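Local coordinates for Lon211 (Mycobacterium tuberculosis, PDB 6VBK), which probably serves as the N-terminal domain through which an ATP-dependent Lon protease recognises and takes up its protein substrates, at residues B[44-49]-B[118-123]; B[51-54]-B[60-63]; B[139-144]-B[205-210]; B[148-153]-B[157-162]. All blocks are in the same frame, centred on the assembly; numbering follows the deposited sequence.

In the fold
The four contacts belong to two lobes of the Lon N domain, a curled beta sheet and a helical bundle. Contact 1 sets helix 38-50 against strand 120-125 of the sheet, and contact 2 lies in the loop that leaves the same helix, with their centres 14 Å apart. Contacts 3 and 4 share helix 133-153, and their centres are 12 Å apart; they touch where Thr206 and Leu210 meet Ile149. The two pairs lie on opposite sides of the chain's centre, contacts 1 and 3 having centres 37 Å apart. In sequence, contact 2 is nested within contact 1 and contact 4 within contact 3.

Contact 1 of 4, residues B[44-49]-B[118-123]; sequences IEAARA and ALWVEG
Helix 38-50 lies beside the curled beta sheet of the Lon N domain, and Ala46 meets Ala118 and Trp120 on the chain that runs into strand 120-125. Ala46 CB is 3.7 Å from Ala118 CB, and such small side chains let the helix come close to the chain at Ala118, their CA atoms 6.1 Å apart. The indole of Trp120 takes a second flank of the same methyl, at about a right angle to Ala118, its CZ2 lying 3.8 Å from Ala46 CB. With CG beside the backbone N (chi1 -68°), the far end of the ring comes nearer the helix than the start of the side chain would suggest. Ala46 O stands at the ring edge, near the ring plane, 3.6 Å from Trp120 CZ2. The indole NE1 is hydrogen-bonded elsewhere, to Pro115 O. Within the helix, Arg48 takes hold of Glu45 side-on, NE reaching OE1 at 3.2 Å and almost straight (171°) and NH2 reaching OE2, while its NH1 forms a salt bridge with Glu88. With no hydrogen bond between the segments, the contact rests on van der Waals packing, an aromatic C-H edge probably meeting the carbonyl oxygen favourably, the charges kept away from it.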
loop_
_atom_site.group_PDB
_atom_site.type_symbol
_atom_site.label_atom_id
_atom_site.label_comp_id
_atom_site.label_asym_id
_atom_site.label_seq_id
_atom_site.Cartn_x
_atom_site.Cartn_y
_atom_site.Cartn_z
ATOM N N ILE B 44 -21.303 -10.009 3.824
ATOM C CA ILE B 44 -21.391 -9.510 5.192
ATOM C C ILE B 44 -20.816 -10.526 6.171
ATOM O O ILE B 44 -20.130 -10.161 7.133
ATOM C CB ILE B 44 -22.849 -9.150 5.533
ATOM C CG1 ILE B 44 -23.348 -8.039 4.606
ATOM C CG2 ILE B 44 -22.975 -8.735 6.993
ATOM C CD1 ILE B 44 -24.759 -7.583 4.899
ATOM N N GLU B 45 -21.076 -11.815 5.940
ATOM C CA GLU B 45 -20.564 -12.840 6.844
ATOM C C GLU B 45 -19.060 -13.015 6.690
ATOM O O GLU B 45 -18.354 -13.263 7.675
ATOM C CB GLU B 45 -21.291 -14.163 6.609
ATOM C CG GLU B 45 -22.705 -14.180 7.161
ATOM C CD GLU B 45 -22.752 -13.826 8.636
ATOM O OE1 GLU B 45 -21.889 -14.317 9.397
ATOM O OE2 GLU B 45 -23.644 -13.048 9.034
ATOM N N ALA B 46 -18.549 -12.897 5.461
ATOM C CA ALA B 46 -17.103 -12.888 5.268
ATOM C C ALA B 46 -16.472 -11.677 5.939
ATOM O O ALA B 46 -15.362 -11.762 6.479
ATOM C CB ALA B 46 -16.770 -12.909 3.777
ATOM N N ALA B 47 -17.168 -10.538 5.920
ATOM C CA ALA B 47 -16.659 -9.353 6.601
ATOM C C ALA B 47 -16.690 -9.533 8.113
ATOM O O ALA B 47 -15.771 -9.095 8.814
ATOM C CB ALA B 47 -17.465 -8.123 6.190
ATOM N N ARG B 48 -17.739 -10.175 8.633
ATOM C CA ARG B 48 -17.827 -10.399 10.072
ATOM C C ARG B 48 -16.713 -11.322 10.545
ATOM O O ARG B 48 -16.044 -11.044 11.546
ATOM C CB ARG B 48 -19.194 -10.978 10.434
ATOM C CG ARG B 48 -19.515 -10.900 11.918
ATOM C CD ARG B 48 -20.678 -11.802 12.291
ATOM N NE ARG B 48 -21.748 -11.758 11.298
ATOM C CZ ARG B 48 -22.668 -10.802 11.233
ATOM N NH1 ARG B 48 -22.652 -9.798 12.099
ATOM N NH2 ARG B 48 -23.605 -10.848 10.295
ATOM N N ALA B 49 -16.495 -12.428 9.827
ATOM C CA ALA B 49 -15.442 -13.367 10.199
ATOM C C ALA B 49 -14.069 -12.708 10.149
ATOM O O ALA B 49 -13.228 -12.942 11.025
ATOM C CB ALA B 49 -15.484 -14.590 9.282
ATOM N N ALA B 118 -17.365 -15.218 0.071
ATOM C CA ALA B 118 -17.413 -13.991 -0.706
ATOM C C ALA B 118 -16.156 -13.827 -1.554
ATOM O O ALA B 118 -15.119 -14.447 -1.307
ATOM C CB ALA B 118 -17.581 -12.780 0.210
ATOM N N LEU B 119 -16.268 -12.973 -2.568
ATOM C CA LEU B 119 -15.133 -12.634 -3.414
ATOM C C LEU B 119 -14.317 -11.526 -2.761
ATOM O O LEU B 119 -14.866 -10.500 -2.345
ATOM C CB LEU B 119 -15.612 -12.199 -4.798
ATOM C CG LEU B 119 -14.577 -11.562 -5.727
ATOM C CD1 LEU B 119 -13.417 -12.512 -5.990
ATOM C CD2 LEU B 119 -15.232 -11.134 -7.031
ATOM N N TRP B 120 -13.008 -11.736 -2.668
ATOM C CA TRP B 120 -12.101 -10.787 -2.042
ATOM C C TRP B 120 -11.231 -10.119 -3.097
ATOM O O TRP B 120 -10.758 -10.772 -4.032
ATOM C CB TRP B 120 -11.217 -11.480 -1.002
ATOM C CG TRP B 120 -11.969 -11.963 0.200
ATOM C CD1 TRP B 120 -12.691 -13.116 0.308
ATOM C CD2 TRP B 120 -12.067 -11.309 1.471
ATOM N NE1 TRP B 120 -13.235 -13.219 1.566
ATOM C CE2 TRP B 120 -12.865 -12.121 2.299
ATOM C CE3 TRP B 120 -11.557 -10.114 1.986
ATOM C CZ2 TRP B 120 -13.167 -11.776 3.614
ATOM C CZ3 TRP B 120 -11.855 -9.776 3.293
ATOM C CH2 TRP B 120 -12.654 -10.602 4.091
ATOM N N VAL B 121 -11.029 -8.809 -2.945
ATOM C CA VAL B 121 -10.161 -8.037 -3.824
ATOM C C VAL B 121 -9.284 -7.133 -2.970
ATOM O O VAL B 121 -9.619 -6.792 -1.834
ATOM C CB VAL B 121 -10.951 -7.191 -4.852
ATOM C CG1 VAL B 121 -11.829 -8.078 -5.724
ATOM C CG2 VAL B 121 -11.781 -6.131 -4.145
ATOM N N GLU B 122 -8.142 -6.754 -3.532
ATOM C CA GLU B 122 -7.281 -5.760 -2.913
ATOM C C GLU B 122 -7.668 -4.371 -3.398
ATOM O O GLU B 122 -8.070 -4.182 -4.549
ATOM C CB GLU B 122 -5.809 -6.036 -3.224
ATOM C CG GLU B 122 -5.267 -7.297 -2.571
ATOM C CD GLU B 122 -3.798 -7.523 -2.868
ATOM O OE1 GLU B 122 -3.232 -6.763 -3.682
ATOM O OE2 GLU B 122 -3.210 -8.459 -2.289
ATOM N N GLY B 123 -7.551 -3.393 -2.503
ATOM C CA GLY B 123 -7.947 -2.038 -2.832
ATOM C C GLY B 123 -7.131 -1.015 -2.073
ATOM O O GLY B 123 -6.491 -1.321 -1.062
#

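Contact 2 of 4, residues B[51-54]-B[60-63]; sequences AQSR and SVSK
Ser53 reaches across to Ser60 and Val61 where the loop between helix 38-50 and strand 65-70 folds back on itself. Its CB rests against the backbone of the returning limb of the loop, 3.7 Å from Ser60 C and equally near Ser60 O. From there OG is turned between the backbone N and the carbonyl carbon (chi1 41°), which carries it over to the valine; the tip lies 3.6 Å from Val61 CG2, an oxygen beside a methyl. That methyl also lies 4.1 Å from Ser53 CB, and so it sits against both atoms of the small side chain. Short side chains suit this turn-back, for the CA atoms of Ser53 and Val61 are 4.9 Å apart. Ser53 and Ser60 also touch a crystal neighbour, which may help fix the conformation seen here. Nearer the helix, Ala51 points its methyl at the other limb, CB standing 4.0 Å from Ser62 O, while Ala51 O lies 4.3 Å from Val61 CG1. At the far end of 60-63, Lys63 makes a long, weak ion pair with Glu86. Neither segment is strand, and no hydrogen bond joins the limbs, which is consistent with a loop that these segments hold lightly, through van der Waals touches.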
loop_
_atom_site.group_PDB
_atom_site.type_symbol
_atom_site.label_atom_id
_atom_site.label_comp_id
_atom_site.label_asym_id
_atom_site.label_seq_id
_atom_site.Cartn_x
_atom_site.Cartn_y
_atom_site.Cartn_z
ATOM N N ALA B 51 -13.525 -9.847 10.742
ATOM C CA ALA B 51 -13.556 -8.871 11.853
ATOM C C ALA B 51 -13.601 -9.617 13.188
ATOM O O ALA B 51 -13.796 -8.952 14.220
ATOM C CB ALA B 51 -14.750 -7.965 11.702
ATOM N N GLN B 52 -13.416 -10.942 13.169
ATOM C CA GLN B 52 -13.484 -11.708 14.443
ATOM C C GLN B 52 -12.431 -11.156 15.404
ATOM O O GLN B 52 -11.269 -10.979 14.997
ATOM C CB GLN B 52 -13.305 -13.210 14.224
ATOM C CG GLN B 52 -14.452 -13.852 13.454
ATOM C CD GLN B 52 -14.227 -15.321 13.183
ATOM O OE1 GLN B 52 -13.094 -15.795 13.136
ATOM N NE2 GLN B 52 -15.311 -16.058 13.001
ATOM N N SER B 53 -12.849 -10.950 16.650
ATOM C CA SER B 53 -12.003 -10.360 17.715
ATOM C C SER B 53 -10.865 -11.302 18.131
ATOM O O SER B 53 -11.047 -12.531 18.065
ATOM C CB SER B 53 -12.874 -9.955 18.859
ATOM O OG SER B 53 -13.860 -10.950 19.097
ATOM N N ARG B 54 -9.712 -10.719 18.475
ATOM C CA ARG B 54 -8.380 -11.356 18.288
ATOM C C ARG B 54 -7.682 -11.568 19.637
ATOM O O ARG B 54 -6.466 -11.838 19.624
ATOM C CB ARG B 54 -7.516 -10.471 17.383
ATOM C CG ARG B 54 -8.018 -10.378 15.949
ATOM C CD ARG B 54 -7.116 -9.534 15.067
ATOM N NE ARG B 54 -7.630 -9.386 13.714
ATOM C CZ ARG B 54 -7.090 -8.606 12.784
ATOM N NH1 ARG B 54 -6.008 -7.898 13.056
ATOM N NH2 ARG B 54 -7.635 -8.536 11.582
ATOM N N SER B 60 -12.435 -7.204 21.262
ATOM C CA SER B 60 -13.629 -6.367 20.976
ATOM C C SER B 60 -14.007 -6.543 19.501
ATOM O O SER B 60 -13.144 -6.300 18.640
ATOM C CB SER B 60 -13.364 -4.923 21.305
ATOM O OG SER B 60 -14.506 -4.127 21.030
ATOM N N VAL B 61 -15.263 -6.902 19.228
ATOM C CA VAL B 61 -15.731 -7.139 17.829
ATOM C C VAL B 61 -15.947 -5.796 17.124
ATOM O O VAL B 61 -16.757 -4.995 17.620
ATOM C CB VAL B 61 -17.023 -7.978 17.817
ATOM C CG1 VAL B 61 -17.403 -8.409 16.410
ATOM C CG2 VAL B 61 -16.923 -9.181 18.740
ATOM N N SER B 62 -15.254 -5.572 16.004
ATOM C CA SER B 62 -15.431 -4.346 15.243
ATOM C C SER B 62 -16.578 -4.493 14.246
ATOM O O SER B 62 -17.044 -5.595 13.950
ATOM C CB SER B 62 -14.135 -3.981 14.514
ATOM O OG SER B 62 -13.048 -3.894 15.419
ATOM N N LYS B 63 -17.023 -3.353 13.721
ATOM C CA LYS B 63 -18.069 -3.358 12.712
ATOM C C LYS B 63 -17.548 -3.987 11.421
ATOM O O LYS B 63 -16.406 -3.732 11.024
ATOM C CB LYS B 63 -18.559 -1.937 12.434
ATOM C CG LYS B 63 -19.080 -1.190 13.652
ATOM C CD LYS B 63 -20.465 -1.668 14.054
ATOM C CE LYS B 63 -21.073 -0.760 15.113
ATOM N NZ LYS B 63 -21.196 0.646 14.636
#

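Contact 3 of 4, residues B[139-144]-B[205-210]; sequences AKEYKG and WTRDHL
Helix 133-153 and the 205-210 segment that carries on from helix 195-207 approach most closely in backbone at Tyr142 and Thr206, whose CA atoms are 8.3 Å apart, a gap bridged by side chains in the C-terminal helical bundle of the Lon N domain. Tyr142 is buried, and its ring fills the space between helices, touching Leu199, Val202 and Ile203 on helix 195-207 and Leu171 on helix 168-173. Across the contact the ring offers its edge: CE1 lies 3.4 Å from Thr206 OG1, which sits in the ring plane. Placed anti to its carbonyl carbon (chi1 -46°), that hydroxyl is hydrogen-bonded to Val202 O one turn earlier. A buried threonine thus satisfies its oxygen within its own helix while turning CG2 to the apolar side chain of Ile149. On the exposed flank, Glu141 extends from the helix to meet Arg207, whose chain bends at chi2 and chi3. Arg207 NH2 and Glu141 OE2 form a salt bridge, the oxygen lying near the guanidinium plane at its edge, though the carboxylate is turned 66° from it. Their separation of 2.5 Å is very short and its exact value doubtful, and the N-H points well off the oxygen (127°). Long, flexible charged residues suit this exposed flank, where solvent is near. In the backbone, Thr206 O accepts from both His209 N (3.2 Å) and Leu210 N (3.0 Å).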
loop_
_atom_site.group_PDB
_atom_site.type_symbol
_atom_site.label_atom_id
_atom_site.label_comp_id
_atom_site.label_asym_id
_atom_site.label_seq_id
_atom_site.Cartn_x
_atom_site.Cartn_y
_atom_site.Cartn_z
ATOM N N ALA B 139 -18.898 24.472 -4.924
ATOM C CA ALA B 139 -19.889 24.037 -3.946
ATOM C C ALA B 139 -20.977 25.084 -3.757
ATOM O O ALA B 139 -22.161 24.745 -3.659
ATOM C CB ALA B 139 -19.207 23.722 -2.614
ATOM N N LYS B 140 -20.594 26.363 -3.701
ATOM C CA LYS B 140 -21.582 27.426 -3.541
ATOM C C LYS B 140 -22.528 27.483 -4.733
ATOM O O LYS B 140 -23.741 27.660 -4.567
ATOM C CB LYS B 140 -20.876 28.769 -3.352
ATOM C CG LYS B 140 -21.793 29.913 -2.949
ATOM C CD LYS B 140 -21.016 31.216 -2.835
ATOM C CE LYS B 140 -21.825 32.290 -2.127
ATOM N NZ LYS B 140 -21.043 33.549 -1.974
ATOM N N GLU B 141 -21.992 27.330 -5.946
ATOM C CA GLU B 141 -22.838 27.313 -7.133
ATOM C C GLU B 141 -23.718 26.070 -7.167
ATOM O O GLU B 141 -24.896 26.146 -7.536
ATOM C CB GLU B 141 -21.976 27.396 -8.394
ATOM C CG GLU B 141 -22.718 27.056 -9.677
ATOM C CD GLU B 141 -21.885 27.308 -10.919
ATOM O OE1 GLU B 141 -20.890 28.057 -10.827
ATOM O OE2 GLU B 141 -22.226 26.758 -11.987
ATOM N N TYR B 142 -23.167 24.918 -6.775
ATOM C CA TYR B 142 -23.934 23.678 -6.833
ATOM C C TYR B 142 -25.067 23.658 -5.816
ATOM O O TYR B 142 -26.102 23.026 -6.060
ATOM C CB TYR B 142 -23.012 22.478 -6.619
ATOM C CG TYR B 142 -23.742 21.155 -6.589
ATOM C CD1 TYR B 142 -24.508 20.741 -7.670
ATOM C CD2 TYR B 142 -23.663 20.322 -5.482
ATOM C CE1 TYR B 142 -25.180 19.534 -7.647
ATOM C CE2 TYR B 142 -24.330 19.111 -5.452
ATOM C CZ TYR B 142 -25.087 18.723 -6.536
ATOM O OH TYR B 142 -25.753 17.520 -6.509
ATOM N N LYS B 143 -24.898 24.337 -4.678
ATOM C CA LYS B 143 -25.960 24.369 -3.678
ATOM C C LYS B 143 -27.205 25.062 -4.216
ATOM O O LYS B 143 -28.330 24.624 -3.952
ATOM C CB LYS B 143 -25.469 25.061 -2.406
ATOM C CG LYS B 143 -24.530 24.214 -1.565
ATOM C CD LYS B 143 -24.079 24.961 -0.323
ATOM C CE LYS B 143 -23.144 24.109 0.513
ATOM N NZ LYS B 143 -22.654 24.828 1.721
ATOM N N GLY B 144 -27.023 26.143 -4.978
ATOM C CA GLY B 144 -28.167 26.829 -5.555
ATOM C C GLY B 144 -28.935 25.973 -6.543
ATOM O O GLY B 144 -30.158 26.093 -6.656
ATOM N N TRP B 205 -24.739 18.241 -14.991
ATOM C CA TRP B 205 -25.874 17.323 -15.040
ATOM C C TRP B 205 -27.097 17.905 -14.344
ATOM O O TRP B 205 -28.230 17.655 -14.771
ATOM C CB TRP B 205 -25.499 15.983 -14.406
ATOM C CG TRP B 205 -24.296 15.335 -15.021
ATOM C CD1 TRP B 205 -23.784 15.570 -16.265
ATOM C CD2 TRP B 205 -23.446 14.353 -14.416
ATOM N NE1 TRP B 205 -22.671 14.792 -16.473
ATOM C CE2 TRP B 205 -22.443 14.035 -15.353
ATOM C CE3 TRP B 205 -23.437 13.710 -13.174
ATOM C CZ2 TRP B 205 -21.441 13.105 -15.088
ATOM C CZ3 TRP B 205 -22.442 12.786 -12.912
ATOM C CH2 TRP B 205 -21.458 12.492 -13.865
ATOM N N THR B 206 -26.890 18.679 -13.276
ATOM C CA THR B 206 -28.015 19.271 -12.560
ATOM C C THR B 206 -28.673 20.370 -13.382
ATOM O O THR B 206 -29.904 20.489 -13.402
ATOM C CB THR B 206 -27.551 19.825 -11.213
ATOM O OG1 THR B 206 -26.724 18.857 -10.556
ATOM C CG2 THR B 206 -28.745 20.143 -10.329
ATOM N N ARG B 207 -27.866 21.188 -14.062
ATOM C CA ARG B 207 -28.415 22.248 -14.898
ATOM C C ARG B 207 -29.217 21.673 -16.058
ATOM O O ARG B 207 -30.304 22.168 -16.378
ATOM C CB ARG B 207 -27.286 23.137 -15.419
ATOM C CG ARG B 207 -27.741 24.468 -15.989
ATOM C CD ARG B 207 -27.389 25.603 -15.044
ATOM N NE ARG B 207 -25.997 25.524 -14.608
ATOM C CZ ARG B 207 -25.399 26.429 -13.841
ATOM N NH1 ARG B 207 -26.067 27.495 -13.424
ATOM N NH2 ARG B 207 -24.128 26.271 -13.494
ATOM N N ASP B 208 -28.701 20.622 -16.698
ATOM C CA ASP B 208 -29.386 20.025 -17.836
ATOM C C ASP B 208 -30.604 19.205 -17.431
ATOM O O ASP B 208 -31.327 18.726 -18.311
ATOM C CB ASP B 208 -28.414 19.159 -18.637
ATOM C CG ASP B 208 -27.317 19.973 -19.290
ATOM O OD1 ASP B 208 -27.391 21.218 -19.243
ATOM O OD2 ASP B 208 -26.378 19.369 -19.846
ATOM N N HIS B 209 -30.842 19.025 -16.133
ATOM C CA HIS B 209 -32.095 18.456 -15.658
ATOM C C HIS B 209 -33.070 19.516 -15.167
ATOM O O HIS B 209 -34.285 19.295 -15.215
ATOM C CB HIS B 209 -31.837 17.449 -14.532
ATOM C CG HIS B 209 -33.065 16.717 -14.088
ATOM N ND1 HIS B 209 -33.949 17.235 -13.167
ATOM C CD2 HIS B 209 -33.561 15.510 -14.448
ATOM C CE1 HIS B 209 -34.936 16.378 -12.974
ATOM N NE2 HIS B 209 -34.724 15.322 -13.740
ATOM N N LEU B 210 -32.566 20.655 -14.705
ATOM C CA LEU B 210 -33.413 21.765 -14.289
ATOM C C LEU B 210 -34.114 22.389 -15.492
ATOM O O LEU B 210 -34.816 23.391 -15.362
ATOM C CB LEU B 210 -32.588 22.824 -13.551
ATOM C CG LEU B 210 -32.562 22.736 -12.024
ATOM C CD1 LEU B 210 -31.450 23.603 -11.454
ATOM C CD2 LEU B 210 -33.908 23.152 -11.453
#

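Contact 4 of 4, residues B[148-153]-B[157-162]; sequences AILQKR and QVVDVV
Among the residues that touch, the one flat group is the amide of Gln151, and it does no stacking: Gln151 meets Val159 through the methylene of its stem, CG lying 4.3 Å from Val159 CG2, with the amide carried at the margin of the interface. No aromatic ring takes part, and the centre is wholly aliphatic. Leu150 is the residue that fills it. Its CB stands 3.9 Å from Val159 CB, bringing the two helices together at the point where their CA atoms come within 6.0 Å. A chi1 of -74°, CG anti to the carbonyl carbon, brings the branch end among three valines of the partner helix. Leu150 CD1 lies 3.8 Å from Val158 CG1 and just as near to Val159 CA, and Val162 CG2 is a little farther from it at 4.1 Å. The other methyl, CD2, comes 4.0 Å from Val158 CG1, so that the CG1 methyl of Val158 meets both prongs of the leucine. Beta-branched valines present a short, branched surface to the longer leucine; no hydrogen bond crosses between the segments. Segments 148-153 and 157-162 run nearly antiparallel (160°), their axes 9.2 Å apart at closest approach, as a helical hairpin closed by a very short turn that includes Ala155, itself touching Leu150. Farther back along helix 133-153, Ser147 receives Val159 and Val146 receives Val162, while Ile149 turns to Tyr180 and Leu210, joining the hairpin to the rest of the bundle.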
loop_
_atom_site.group_PDB
_atom_site.type_symbol
_atom_site.label_atom_id
_atom_site.label_comp_id
_atom_site.label_asym_id
_atom_site.label_seq_id
_atom_site.Cartn_x
_atom_site.Cartn_y
_atom_site.Cartn_z
ATOM N N ALA B 148 -32.950 24.433 -5.733
ATOM C CA ALA B 148 -34.128 24.661 -6.564
ATOM C C ALA B 148 -34.878 23.361 -6.825
ATOM O O ALA B 148 -36.115 23.334 -6.803
ATOM C CB ALA B 148 -33.722 25.323 -7.880
ATOM N N ILE B 149 -34.146 22.272 -7.065
ATOM C CA ILE B 149 -34.786 20.977 -7.287
ATOM C C ILE B 149 -35.456 20.485 -6.010
ATOM O O ILE B 149 -36.596 20.004 -6.039
ATOM C CB ILE B 149 -33.761 19.957 -7.819
ATOM C CG1 ILE B 149 -33.276 20.361 -9.212
ATOM C CG2 ILE B 149 -34.359 18.559 -7.850
ATOM C CD1 ILE B 149 -32.318 19.368 -9.839
ATOM N N LEU B 150 -34.768 20.597 -4.871
ATOM C CA LEU B 150 -35.343 20.122 -3.615
ATOM C C LEU B 150 -36.558 20.949 -3.210
ATOM O O LEU B 150 -37.574 20.395 -2.775
ATOM C CB LEU B 150 -34.289 20.145 -2.508
ATOM C CG LEU B 150 -33.214 19.061 -2.572
ATOM C CD1 LEU B 150 -32.128 19.334 -1.548
ATOM C CD2 LEU B 150 -33.831 17.687 -2.351
ATOM N N GLN B 151 -36.470 22.274 -3.341
ATOM C CA GLN B 151 -37.611 23.122 -3.009
ATOM C C GLN B 151 -38.778 22.865 -3.954
ATOM O O GLN B 151 -39.942 22.906 -3.536
ATOM C CB GLN B 151 -37.197 24.592 -3.042
ATOM C CG GLN B 151 -36.218 24.976 -1.944
ATOM C CD GLN B 151 -35.718 26.399 -2.078
ATOM O OE1 GLN B 151 -36.103 27.121 -2.998
ATOM N NE2 GLN B 151 -34.853 26.811 -1.159
ATOM N N LYS B 152 -38.487 22.599 -5.230
ATOM C CA LYS B 152 -39.539 22.190 -6.152
ATOM C C LYS B 152 -40.154 20.867 -5.719
ATOM O O LYS B 152 -41.367 20.661 -5.850
ATOM C CB LYS B 152 -38.982 22.088 -7.574
ATOM C CG LYS B 152 -40.023 21.715 -8.614
ATOM C CD LYS B 152 -41.162 22.716 -8.608
ATOM C CE LYS B 152 -42.433 22.116 -9.175
ATOM N NZ LYS B 152 -43.576 23.063 -9.056
ATOM N N ARG B 153 -39.333 19.960 -5.191
ATOM C CA ARG B 153 -39.807 18.681 -4.682
ATOM C C ARG B 153 -40.493 18.806 -3.326
ATOM O O ARG B 153 -41.180 17.868 -2.907
ATOM C CB ARG B 153 -38.634 17.701 -4.586
ATOM C CG ARG B 153 -39.020 16.236 -4.473
ATOM C CD ARG B 153 -37.785 15.375 -4.256
ATOM N NE ARG B 153 -37.754 14.787 -2.920
ATOM C CZ ARG B 153 -36.684 14.217 -2.377
ATOM N NH1 ARG B 153 -35.543 14.165 -3.050
ATOM N NH2 ARG B 153 -36.752 13.705 -1.156
ATOM N N GLN B 157 -36.861 19.598 4.804
ATOM C CA GLN B 157 -35.916 19.052 5.771
ATOM C C GLN B 157 -34.570 18.765 5.117
ATOM O O GLN B 157 -33.515 18.973 5.727
ATOM C CB GLN B 157 -36.487 17.782 6.402
ATOM C CG GLN B 157 -35.478 16.950 7.183
ATOM C CD GLN B 157 -35.111 17.564 8.519
ATOM O OE1 GLN B 157 -35.681 17.212 9.552
ATOM N NE2 GLN B 157 -34.150 18.484 8.507
ATOM N N VAL B 158 -34.589 18.300 3.866
ATOM C CA VAL B 158 -33.349 17.946 3.183
ATOM C C VAL B 158 -32.593 19.199 2.756
ATOM O O VAL B 158 -31.397 19.343 3.036
ATOM C CB VAL B 158 -33.642 17.027 1.984
ATOM C CG1 VAL B 158 -32.363 16.736 1.214
ATOM C CG2 VAL B 158 -34.289 15.734 2.457
ATOM N N VAL B 159 -33.275 20.126 2.078
ATOM C CA VAL B 159 -32.615 21.339 1.603
ATOM C C VAL B 159 -32.074 22.168 2.758
ATOM O O VAL B 159 -31.122 22.932 2.577
ATOM C CB VAL B 159 -33.578 22.168 0.724
ATOM C CG1 VAL B 159 -34.644 22.848 1.571
ATOM C CG2 VAL B 159 -32.807 23.189 -0.100
ATOM N N ASP B 160 -32.654 22.021 3.950
ATOM C CA ASP B 160 -32.127 22.693 5.134
ATOM C C ASP B 160 -30.675 22.300 5.386
ATOM O O ASP B 160 -29.807 23.162 5.564
ATOM C CB ASP B 160 -33.007 22.356 6.342
ATOM C CG ASP B 160 -32.409 22.813 7.662
ATOM O OD1 ASP B 160 -31.583 23.749 7.673
ATOM O OD2 ASP B 160 -32.775 22.224 8.702
ATOM N N VAL B 161 -30.394 20.997 5.393
ATOM C CA VAL B 161 -29.060 20.519 5.741
ATOM C C VAL B 161 -28.117 20.599 4.545
ATOM O O VAL B 161 -26.926 20.890 4.703
ATOM C CB VAL B 161 -29.147 19.088 6.300
ATOM C CG1 VAL B 161 -27.770 18.584 6.710
ATOM C CG2 VAL B 161 -30.115 19.035 7.474
ATOM N N VAL B 162 -28.631 20.353 3.336
ATOM C CA VAL B 162 -27.774 20.295 2.154
ATOM C C VAL B 162 -27.036 21.614 1.950
ATOM O O VAL B 162 -25.837 21.629 1.642
ATOM C CB VAL B 162 -28.601 19.908 0.912
ATOM C CG1 VAL B 162 -27.786 20.107 -0.357
ATOM C CG2 VAL B 162 -29.068 18.467 1.017
#